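Tungsten-containing formylmethanofuran dehydrogenase 2 subunit C (Methanothermobacter wolfeii, PDB 5T5I) is subunit C of the tungsten-containing formylmethanofuran dehydrogenase complex, which interconverts carbon dioxide and formylmethanofuran in methanogenic archaea. Local coordinates at residues A117-R122 with S138-D143. Residues are numbered along the deposited sequence; the frame is centred on the assembly and turned at random.
Sequences AGQDMR and SSYRGD. With CA (calcium ion), chain B.
The amide of Gln-119 meets the ring of Tyr-140 at its edge: NE2 lies near the ring plane, 4.0 Å from CD1. One face of that ring carries CB of the following Arg-141. The carboxylate of Asp-120 lies by the start of the same side chain, with OD2 4.0 Å from Tyr-140 CB, and its plane is turned 47° from the ring.

Gln-119 has CG anti to its N (chi1 176°) and an extended chain beyond, which carries the amide alongside the backbone of 138-140. There NE2 donates to Ser-139 O (3.1 Å) in a nearly straight bond. The acceptor lies in the amide plane, but NE2 stands above the carbonyl plane. Ser-138 OG donates to the same oxygen in the carbonyl plane, on a lone pair, so two donors grip it. With an alanine at Gln-119, Ser-139 O would probably keep the serine hydroxyl alone of these two donors, and a gap would open beside Tyr-140.

The backbones are joined directly by Asp-120 N to Ser-138 O (2.8 Å). A water bridges Asp-120 OD1 (2.6 Å) and Tyr-140 N (3.0 Å). Asp-120 OD2 is hydrogen-bonded to a glycerol, probably from the crystallisation liquor.

Ser-139 turns its hydroxyl to the calcium ion (OG 2.7 Å), and this OG is also hydrogen-bonded to Glu-164. Tyr-140 O (2.9 Å), Asp-143 O and an acidic side chain of another protein chain bind the ion too. Tyr-140 OH is hydrogen-bonded to the backbone of that chain.

Both segments are loops between successive parallel strands, 106-109, 125-128 and 151-154, and each holds a type II turn. Such stacking of loops from neighbouring coils is characteristic of a right-handed beta-helix, here with an intersubunit calcium site on the later loop.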
ATOM      1  N   ALA C 117       1.560  43.250  11.106  1.00 23.56           N
ATOM      2  CA  ALA C 117       2.466  44.281  10.603  1.00 22.78           C
ATOM      3  C   ALA C 117       1.859  44.783   9.293  1.00 25.56           C
ATOM      4  O   ALA C 117       1.549  43.982   8.415  1.00 24.33           O
ATOM      5  CB  ALA C 117       3.851  43.703  10.353  1.00 24.20           C
ATOM      6  N   GLY C 118       1.609  46.080   9.199  1.00 22.72           N
ATOM      7  CA  GLY C 118       0.988  46.643   8.000  1.00 22.66           C
ATOM      8  C   GLY C 118      -0.463  46.249   7.766  1.00 25.28           C
ATOM      9  O   GLY C 118      -0.947  46.336   6.638  1.00 23.78           O
ATOM     10  N   GLN C 119      -1.200  45.842   8.816  1.00 24.05           N
ATOM     11  CA  GLN C 119      -2.633  45.526   8.674  1.00 23.63           C
ATOM     12  C   GLN C 119      -3.350  46.753   8.097  1.00 27.29           C
ATOM     13  O   GLN C 119      -3.059  47.876   8.524  1.00 26.62           O
ATOM     14  CB  GLN C 119      -3.237  45.184  10.033  1.00 25.37           C
ATOM     15  CG  GLN C 119      -4.770  44.924  10.026  1.00 23.83           C
ATOM     16  CD  GLN C 119      -5.264  44.672  11.428  1.00 33.81           C
ATOM     17  OE1 GLN C 119      -4.833  45.330  12.373  1.00 25.90           O
ATOM     18  NE2 GLN C 119      -6.116  43.670  11.622  1.00 26.17           N
ATOM     19  N   ASP C 120      -4.226  46.555   7.091  1.00 23.49           N
ATOM     20  CA  ASP C 120      -4.979  47.657   6.449  1.00 24.11           C
ATOM     21  C   ASP C 120      -4.099  48.786   5.835  1.00 24.88           C
ATOM     22  O   ASP C 120      -4.552  49.923   5.743  1.00 23.75           O
ATOM     23  CB  ASP C 120      -5.990  48.292   7.440  1.00 25.00           C
ATOM     24  CG  ASP C 120      -7.126  47.380   7.816  1.00 32.94           C
ATOM     25  OD1 ASP C 120      -7.714  46.773   6.905  1.00 31.71           O
ATOM     26  OD2 ASP C 120      -7.486  47.351   9.009  1.00 33.94           O
ATOM     27  N   MET C 121      -2.879  48.479   5.388  1.00 22.36           N
ATOM     28  CA  MET C 121      -1.974  49.490   4.821  1.00 22.29           C
ATOM     29  C   MET C 121      -2.594  50.145   3.577  1.00 26.07           C
ATOM     30  O   MET C 121      -3.250  49.463   2.785  1.00 24.23           O
ATOM     31  CB  MET C 121      -0.630  48.837   4.470  1.00 23.98           C
ATOM     32  CG  MET C 121       0.476  49.797   4.096  1.00 27.06           C
ATOM     33  SD  MET C 121       1.989  48.843   3.779  1.00 30.55           S
ATOM     34  CE  MET C 121       3.207  50.150   3.765  1.00 28.56           C
ATOM     35  N   ARG C 122      -2.416  51.466   3.445  1.00 24.37           N
ATOM     36  CA  ARG C 122      -2.917  52.244   2.302  1.00 25.02           C
ATOM     37  C   ARG C 122      -1.769  52.750   1.403  1.00 27.84           C
ATOM     38  O   ARG C 122      -1.981  52.920   0.206  1.00 27.24           O
ATOM     39  CB  ARG C 122      -3.779  53.437   2.768  1.00 27.64           C
ATOM     40  CG  ARG C 122      -4.622  53.230   4.040  1.00 38.03           C
ATOM     41  CD  ARG C 122      -6.088  53.023   3.788  1.00 53.05           C
ATOM     42  NE  ARG C 122      -6.344  51.708   3.196  1.00 63.76           N
ATOM     43  CZ  ARG C 122      -7.143  50.754   3.687  1.00 69.98           C
ATOM     44  NH1 ARG C 122      -7.819  50.949   4.817  1.00 55.97           N
ATOM     45  NH2 ARG C 122      -7.275  49.600   3.049  1.00 48.94           N
ATOM     46  N   SER C 138      -2.696  42.224   6.334  1.00 22.29           N
ATOM     47  CA  SER C 138      -4.046  41.638   6.348  1.00 21.58           C
ATOM     48  C   SER C 138      -5.163  42.688   6.511  1.00 23.93           C
ATOM     49  O   SER C 138      -4.907  43.885   6.621  1.00 23.81           O
ATOM     50  CB  SER C 138      -4.150  40.647   7.510  1.00 23.25           C
ATOM     51  OG  SER C 138      -4.268  41.365   8.725  1.00 28.94           O
ATOM     52  N   SER C 139      -6.405  42.206   6.550  1.00 19.06           N
ATOM     53  CA  SER C 139      -7.586  43.012   6.844  1.00 20.21           C
ATOM     54  C   SER C 139      -7.881  42.885   8.367  1.00 24.66           C
ATOM     55  O   SER C 139      -7.126  42.238   9.097  1.00 24.74           O
ATOM     56  CB  SER C 139      -8.789  42.506   6.044  1.00 22.28           C
ATOM     57  OG  SER C 139      -9.289  41.258   6.503  1.00 26.37           O
ATOM     58  N   TYR C 140      -8.969  43.496   8.821  1.00 23.22           N
ATOM     59  CA  TYR C 140      -9.459  43.378  10.195  1.00 22.46           C
ATOM     60  C   TYR C 140     -10.584  42.328  10.204  1.00 24.96           C
ATOM     61  O   TYR C 140     -11.259  42.148   9.191  1.00 23.72           O
ATOM     62  CB  TYR C 140      -9.990  44.728  10.717  1.00 22.73           C
ATOM     63  CG  TYR C 140     -10.563  44.652  12.115  1.00 22.80           C
ATOM     64  CD1 TYR C 140      -9.740  44.453  13.217  1.00 24.05           C
ATOM     65  CD2 TYR C 140     -11.936  44.741  12.332  1.00 22.49           C
ATOM     66  CE1 TYR C 140     -10.268  44.323  14.500  1.00 23.99           C
ATOM     67  CE2 TYR C 140     -12.474  44.625  13.612  1.00 23.11           C
ATOM     68  CZ  TYR C 140     -11.637  44.416  14.696  1.00 23.36           C
ATOM     69  OH  TYR C 140     -12.205  44.322  15.943  1.00 23.74           O
ATOM     70  N   ARG C 141     -10.784  41.653  11.345  1.00 22.04           N
ATOM     71  CA  ARG C 141     -11.870  40.659  11.532  1.00 21.58           C
ATOM     72  C   ARG C 141     -13.208  41.167  10.975  1.00 24.91           C
ATOM     73  O   ARG C 141     -13.596  42.316  11.210  1.00 22.89           O
ATOM     74  CB  ARG C 141     -12.100  40.333  13.020  1.00 21.98           C
ATOM     75  CG  ARG C 141     -10.876  39.782  13.790  1.00 23.66           C
ATOM     76  CD  ARG C 141     -10.140  38.668  13.047  1.00 29.78           C
ATOM     77  NE  ARG C 141      -9.068  38.066  13.848  1.00 22.93           N
ATOM     78  CZ  ARG C 141      -8.324  37.025  13.468  1.00 29.92           C
ATOM     79  NH1 ARG C 141      -8.532  36.442  12.290  1.00 21.89           N
ATOM     80  NH2 ARG C 141      -7.386  36.548  14.266  1.00 21.23           N
ATOM     81  N   GLY C 142     -13.849  40.334  10.169  1.00 22.31           N
ATOM     82  CA  GLY C 142     -15.149  40.617   9.582  1.00 22.21           C
ATOM     83  C   GLY C 142     -15.155  41.455   8.321  1.00 24.46           C
ATOM     84  O   GLY C 142     -16.111  41.368   7.538  1.00 22.17           O
ATOM     85  N   ASP C 143     -14.112  42.268   8.097  1.00 21.01           N
ATOM     86  CA  ASP C 143     -14.099  43.140   6.931  1.00 21.30           C
ATOM     87  C   ASP C 143     -13.621  42.368   5.706  1.00 26.46           C
ATOM     88  O   ASP C 143     -12.689  41.576   5.785  1.00 28.18           O
ATOM     89  CB  ASP C 143     -13.231  44.383   7.187  1.00 23.22           C
ATOM     90  CG  ASP C 143     -13.633  45.618   6.394  1.00 27.83           C
ATOM     91  OD1 ASP C 143     -14.251  45.461   5.307  1.00 26.61           O
ATOM     92  OD2 ASP C 143     -13.357  46.729   6.864  1.00 32.84           O
TER
HETATM   93 CA    CA B 508     -11.422  39.884   7.354  1.00 25.92          CA
HETATM   94  O   HOH W   1     -10.073  45.694   7.084  1.00 24.86           O